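Long-range contacts in CSP3 (Bacillus subtilis, PDB 5FIG), which probably stores Cu(I) in the cytosol, holding many copper ions within a cysteine-rich helical bundle and so protecting the bacterium against copper toxicity: residues Ala7-Cys12 / Lys54-Asp59; Arg43-Ile48 / Asp72-Cys77. All blocks are in the same frame, centred on the assembly; numbering follows the deposited sequence.

Interaction 1 of 2, residues Ala7-Cys12 / Lys54-Asp59; sequences ACIEAC and KAMQTD
Met56 reaches from the last turn of helix 36-57 to Cys8, Ile9 and Cys12 on helix 6-27, a worked example of how one flexible thioether can bridge two helices. Its CB lies beside the end of Ile9, 4.0 Å from Ile9 CD1. With CG anti to the carbonyl carbon (chi1 -67°), the chain runs onward past Ile9 in the opposite sense to the isoleucine side chain, and SD arrives 3.8 Å from Cys8 SG. A bend at the last torsion (chi3 -89°) then turns the methyl among three neighbours: Met56 CE is 3.7 Å from Cys8 SG, 3.8 Å from Ile9 CG1 and 3.9 Å from Cys12 SG. These are van der Waals contacts, and no hydrogen bond crosses between the two segments. The setting is a four-helix bundle whose interior is rich in cysteine thiols. Met56 also touches Met63 and Cys67 of helix 63-81, while Cys8 and Cys12 meet Cys103 and Cys99 of helix 89-107, so side chains of all four helices meet near this end of the bundle. Ile9 also extends CD1 to Gln57, 3.9 Å from Gln57 CG; the amide beyond turns to a neighbouring chain, where Gln57 OE1 accepts a hydrogen bond from Asn20 ND2 of the second subunit. An alanine in place of Ile9 would strip the hydrocarbon flank from Met56 CB and CE, and the thioether is likely to become freer to turn. Helix 36-57 closes just beyond these residues in a Schellman motif with Asp59, at positive phi, as its C-prime residue, where Thr58 N and Thr58 OG1 reach Lys54 O from opposite faces of its carbonyl plane, the hydroxyl oxygen 2.8 Å from Lys54 O.

Interaction 2 of 2, residues Arg43-Ile48 / Asp72-Cys77; sequences RECADI and DICEAC
Helices 36-57 and 63-81 run roughly antiparallel through segments 43-48 and 72-77, whose axes approach to 9.1 Å at a crossing angle of -149°, with Cys45 and Cys74 nearest in the backbone, CA to CA 5.8 Å. Ile73 lays its CG2 methyl against the main chain of the facing helix, 3.7 Å from Cys45 CA, and 3.9 Å from the CG2 branch of Ile48. The two isoleucines pass at a slant, Ile73 CD1 coming alongside Ile48 CB and CG1. Next to this hydrocarbon patch the contact turns to sulfur. Cys45 SG stands anti to its own backbone N (chi1 -174°), which carries it across to Cys74 SG at 3.5 Å, a van der Waals contact rather than a disulfide. Cys77 flanks the same side chain, its SG 3.9 Å from Cys45 CB. The thiol cluster extends further: Cys15 of helix 6-27 touches both Cys45 and Cys74, and Cys99 of helix 89-107 also packs on Cys74. Such thiols, gathered from all four helices along the inside of a four-helix bundle, are typical of copper storage proteins, in which they probably serve as Cu(I) ligands.

Helix 36-57 is common to both contacts: its C-terminal end packs on helix 6-27 in interaction 1, and its middle packs on helix 63-81 in interaction 2. The centres are 15 Å apart and the nearest atoms about 6 Å, without touching. Cys12 SG and Cys74 SG, 6.3 Å apart, lie along the same cysteine-rich interior, consistent with one extended copper store, here empty in the apo form. The Cys38–Cys81 disulfide additionally joins helices 36-57 and 63-81. Outside the bundle the assembly connects the two regions: Lys54 of segment 54-59 forms a salt bridge with Asp47 of the second subunit, a residue that lies on segment 43-48 there, though it does not touch segment 72-77.

Interaction 1 of 2, residues Ala7-Cys12 / Lys54-Asp59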
loop_
_atom_site.group_PDB
_atom_site.type_symbol
_atom_site.label_atom_id
_atom_site.label_comp_id
_atom_site.label_asym_id
_atom_site.label_seq_id
_atom_site.Cartn_x
_atom_site.Cartn_y
_atom_site.Cartn_z
ATOM N N ALA B 7 14.619 14.408 -6.038
ATOM C CA ALA B 7 13.841 15.518 -5.493
ATOM C C ALA B 7 12.333 15.262 -5.346
ATOM O O ALA B 7 11.656 15.681 -4.363
ATOM C CB ALA B 7 14.064 16.796 -6.325
ATOM N N CYS B 8 11.723 14.635 -6.359
ATOM C CA CYS B 8 10.320 14.365 -6.327
ATOM C C CYS B 8 10.028 13.319 -5.233
ATOM O O CYS B 8 9.038 13.427 -4.494
ATOM C CB CYS B 8 9.821 13.814 -7.666
ATOM S SG CYS B 8 8.068 13.631 -7.768
ATOM N N ILE B 9 10.877 12.301 -5.172
ATOM C CA ILE B 9 10.804 11.325 -4.071
ATOM C C ILE B 9 10.790 12.014 -2.731
ATOM O O ILE B 9 9.986 11.710 -1.869
ATOM C CB ILE B 9 11.886 10.243 -4.185
ATOM C CG1 ILE B 9 11.580 9.328 -5.380
ATOM C CG2 ILE B 9 11.999 9.421 -2.894
ATOM C CD1 ILE B 9 12.763 8.514 -5.870
ATOM N N GLU B 10 11.728 12.915 -2.523
ATOM C CA GLU B 10 11.763 13.637 -1.265
ATOM C C GLU B 10 10.518 14.404 -0.961
ATOM O O GLU B 10 10.101 14.455 0.175
ATOM C CB GLU B 10 12.930 14.607 -1.265
ATOM C CG GLU B 10 13.336 15.208 0.069
ATOM C CD GLU B 10 13.803 14.187 1.077
ATOM O OE1 GLU B 10 13.901 12.978 0.733
ATOM O OE2 GLU B 10 14.156 14.581 2.206
ATOM N N ALA B 11 10.002 15.095 -1.962
ATOM C CA ALA B 11 8.731 15.817 -1.779
ATOM C C ALA B 11 7.560 14.913 -1.453
ATOM O O ALA B 11 6.728 15.254 -0.607
ATOM C CB ALA B 11 8.418 16.651 -2.979
ATOM N N CYS B 12 7.506 13.743 -2.086
ATOM C CA CYS B 12 6.469 12.756 -1.774
ATOM C C CYS B 12 6.622 12.224 -0.341
ATOM O O CYS B 12 5.622 12.082 0.408
ATOM C CB CYS B 12 6.508 11.566 -2.743
ATOM S SG CYS B 12 5.940 11.967 -4.399
ATOM N N LYS B 54 7.346 4.348 -4.688
ATOM C CA LYS B 54 7.655 3.015 -5.178
ATOM C C LYS B 54 7.820 2.994 -6.700
ATOM O O LYS B 54 8.728 2.340 -7.205
ATOM C CB LYS B 54 6.574 2.056 -4.713
ATOM C CG LYS B 54 6.858 0.632 -5.054
ATOM C CD LYS B 54 5.690 -0.294 -4.826
ATOM C CE LYS B 54 4.790 0.051 -3.648
ATOM N NZ LYS B 54 3.874 -1.089 -3.357
ATOM N N ALA B 55 6.903 3.652 -7.425
ATOM C CA ALA B 55 6.951 3.684 -8.869
ATOM C C ALA B 55 8.230 4.306 -9.395
ATOM O O ALA B 55 8.892 3.762 -10.283
ATOM C CB ALA B 55 5.763 4.439 -9.440
ATOM N N MET B 56 8.632 5.409 -8.772
ATOM C CA MET B 56 9.894 6.047 -9.156
ATOM C C MET B 56 11.116 5.207 -8.826
ATOM O O MET B 56 12.065 5.078 -9.653
ATOM C CB MET B 56 10.028 7.429 -8.536
ATOM C CG MET B 56 9.033 8.395 -9.093
ATOM S SD MET B 56 9.194 10.075 -8.394
ATOM C CE MET B 56 8.148 9.996 -6.980
ATOM N N GLN B 57 11.114 4.582 -7.662
ATOM C CA GLN B 57 12.266 3.794 -7.253
ATOM C C GLN B 57 12.437 2.502 -8.044
ATOM O O GLN B 57 13.537 1.987 -8.137
ATOM C CB GLN B 57 12.188 3.483 -5.762
ATOM C CG GLN B 57 12.373 4.743 -4.880
ATOM C CD GLN B 57 12.277 4.449 -3.374
ATOM O OE1 GLN B 57 11.666 3.480 -2.940
ATOM N NE2 GLN B 57 12.864 5.344 -2.581
ATOM N N THR B 58 11.332 1.943 -8.527
ATOM C CA THR B 58 11.370 0.719 -9.268
ATOM C C THR B 58 11.356 0.938 -10.774
ATOM O O THR B 58 11.338 -0.039 -11.518
ATOM C CB THR B 58 10.182 -0.208 -8.916
ATOM O OG1 THR B 58 8.945 0.452 -9.255
ATOM C CG2 THR B 58 10.184 -0.620 -7.452
ATOM N N ASP B 59 11.429 2.190 -11.226
ATOM C CA ASP B 59 11.407 2.524 -12.656
ATOM C C ASP B 59 10.185 1.893 -13.369
ATOM O O ASP B 59 10.273 1.257 -14.405
ATOM C CB ASP B 59 12.699 2.098 -13.352
ATOM C CG ASP B 59 13.924 2.886 -12.878
ATOM O OD1 ASP B 59 13.757 3.968 -12.291
ATOM O OD2 ASP B 59 15.064 2.431 -13.107
#

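Interaction 2 of 2, residues Arg43-Ile48 / Asp72-Cys77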
loop_
_atom_site.group_PDB
_atom_site.type_symbol
_atom_site.label_atom_id
_atom_site.label_comp_id
_atom_site.label_asym_id
_atom_site.label_seq_id
_atom_site.Cartn_x
_atom_site.Cartn_y
_atom_site.Cartn_z
ATOM N N ARG B 43 -5.585 10.539 4.195
ATOM C CA ARG B 43 -5.370 9.107 3.993
ATOM C C ARG B 43 -5.056 8.788 2.527
ATOM O O ARG B 43 -4.062 8.115 2.218
ATOM C CB ARG B 43 -6.569 8.297 4.473
ATOM C CG ARG B 43 -6.459 6.819 4.180
ATOM C CD ARG B 43 -7.715 6.073 4.493
ATOM N NE ARG B 43 -7.565 4.640 4.303
ATOM C CZ ARG B 43 -8.545 3.756 4.387
ATOM N NH1 ARG B 43 -9.778 4.120 4.717
ATOM N NH2 ARG B 43 -8.265 2.487 4.180
ATOM N N GLU B 44 -5.867 9.340 1.619
ATOM C CA GLU B 44 -5.687 9.074 0.203
ATOM C C GLU B 44 -4.351 9.598 -0.313
ATOM O O GLU B 44 -3.652 8.949 -1.130
ATOM C CB GLU B 44 -6.894 9.718 -0.583
ATOM C CG GLU B 44 -8.152 8.938 -0.341
ATOM C CD GLU B 44 -9.192 9.302 -1.381
ATOM O OE1 GLU B 44 -8.812 9.629 -2.516
ATOM O OE2 GLU B 44 -10.393 9.325 -1.035
ATOM N N CYS B 45 -3.984 10.799 0.164
ATOM C CA CYS B 45 -2.783 11.476 -0.340
ATOM C C CYS B 45 -1.512 10.792 0.184
ATOM O O CYS B 45 -0.618 10.465 -0.600
ATOM C CB CYS B 45 -2.827 12.918 0.081
ATOM S SG CYS B 45 -1.477 13.874 -0.623
ATOM N N ALA B 46 -1.520 10.438 1.454
ATOM C CA ALA B 46 -0.375 9.658 2.016
ATOM C C ALA B 46 -0.177 8.336 1.278
ATOM O O ALA B 46 0.958 7.925 0.938
ATOM C CB ALA B 46 -0.586 9.371 3.467
ATOM N N ASP B 47 -1.284 7.667 0.974
ATOM C CA ASP B 47 -1.208 6.391 0.258
ATOM C C ASP B 47 -0.661 6.526 -1.161
ATOM O O ASP B 47 0.174 5.718 -1.621
ATOM C CB ASP B 47 -2.576 5.663 0.259
ATOM C CG ASP B 47 -3.033 5.200 1.659
ATOM O OD1 ASP B 47 -2.282 5.256 2.675
ATOM O OD2 ASP B 47 -4.167 4.676 1.737
ATOM N N ILE B 48 -1.151 7.509 -1.915
ATOM C CA ILE B 48 -0.680 7.675 -3.284
ATOM C C ILE B 48 0.761 8.153 -3.323
ATOM O O ILE B 48 1.480 7.848 -4.273
ATOM C CB ILE B 48 -1.609 8.591 -4.148
ATOM C CG1 ILE B 48 -1.308 8.543 -5.647
ATOM C CG2 ILE B 48 -1.532 10.054 -3.767
ATOM C CD1 ILE B 48 -1.648 7.227 -6.309
ATOM N N ASP B 72 -2.626 15.274 -8.727
ATOM C CA ASP B 72 -4.057 15.593 -8.619
ATOM C C ASP B 72 -4.584 15.422 -7.207
ATOM O O ASP B 72 -5.307 16.282 -6.701
ATOM C CB ASP B 72 -4.877 14.759 -9.586
ATOM C CG ASP B 72 -4.649 15.129 -11.048
ATOM O OD1 ASP B 72 -4.175 16.229 -11.377
ATOM O OD2 ASP B 72 -4.998 14.314 -11.922
ATOM N N ILE B 73 -4.225 14.297 -6.569
ATOM C CA ILE B 73 -4.677 14.008 -5.214
ATOM C C ILE B 73 -4.020 14.989 -4.220
ATOM O O ILE B 73 -4.713 15.548 -3.346
ATOM C CB ILE B 73 -4.390 12.568 -4.812
ATOM C CG1 ILE B 73 -5.231 11.701 -5.765
ATOM C CG2 ILE B 73 -4.700 12.335 -3.346
ATOM C CD1 ILE B 73 -5.038 10.239 -5.594
ATOM N N CYS B 74 -2.736 15.235 -4.399
ATOM C CA CYS B 74 -2.036 16.224 -3.562
ATOM C C CYS B 74 -2.673 17.607 -3.693
ATOM O O CYS B 74 -2.867 18.273 -2.665
ATOM C CB CYS B 74 -0.540 16.360 -3.939
ATOM S SG CYS B 74 0.464 14.999 -3.368
ATOM N N GLU B 75 -2.980 18.047 -4.924
ATOM C CA GLU B 75 -3.625 19.368 -5.165
ATOM C C GLU B 75 -4.961 19.421 -4.373
ATOM O O GLU B 75 -5.248 20.353 -3.623
ATOM C CB GLU B 75 -3.783 19.680 -6.734
ATOM C CG GLU B 75 -2.497 20.192 -7.321
ATOM C CD GLU B 75 -2.561 20.414 -8.817
ATOM O OE1 GLU B 75 -3.655 20.330 -9.390
ATOM O OE2 GLU B 75 -1.493 20.655 -9.430
ATOM N N ALA B 76 -5.768 18.369 -4.467
ATOM C CA ALA B 76 -7.049 18.323 -3.717
ATOM C C ALA B 76 -6.888 18.291 -2.198
ATOM O O ALA B 76 -7.665 18.940 -1.452
ATOM C CB ALA B 76 -7.889 17.123 -4.144
ATOM N N CYS B 77 -5.938 17.492 -1.720
ATOM C CA CYS B 77 -5.671 17.426 -0.277
ATOM C C CYS B 77 -5.227 18.780 0.256
ATOM O O CYS B 77 -5.670 19.251 1.325
ATOM C CB CYS B 77 -4.634 16.368 0.003
ATOM S SG CYS B 77 -4.458 16.007 1.748
#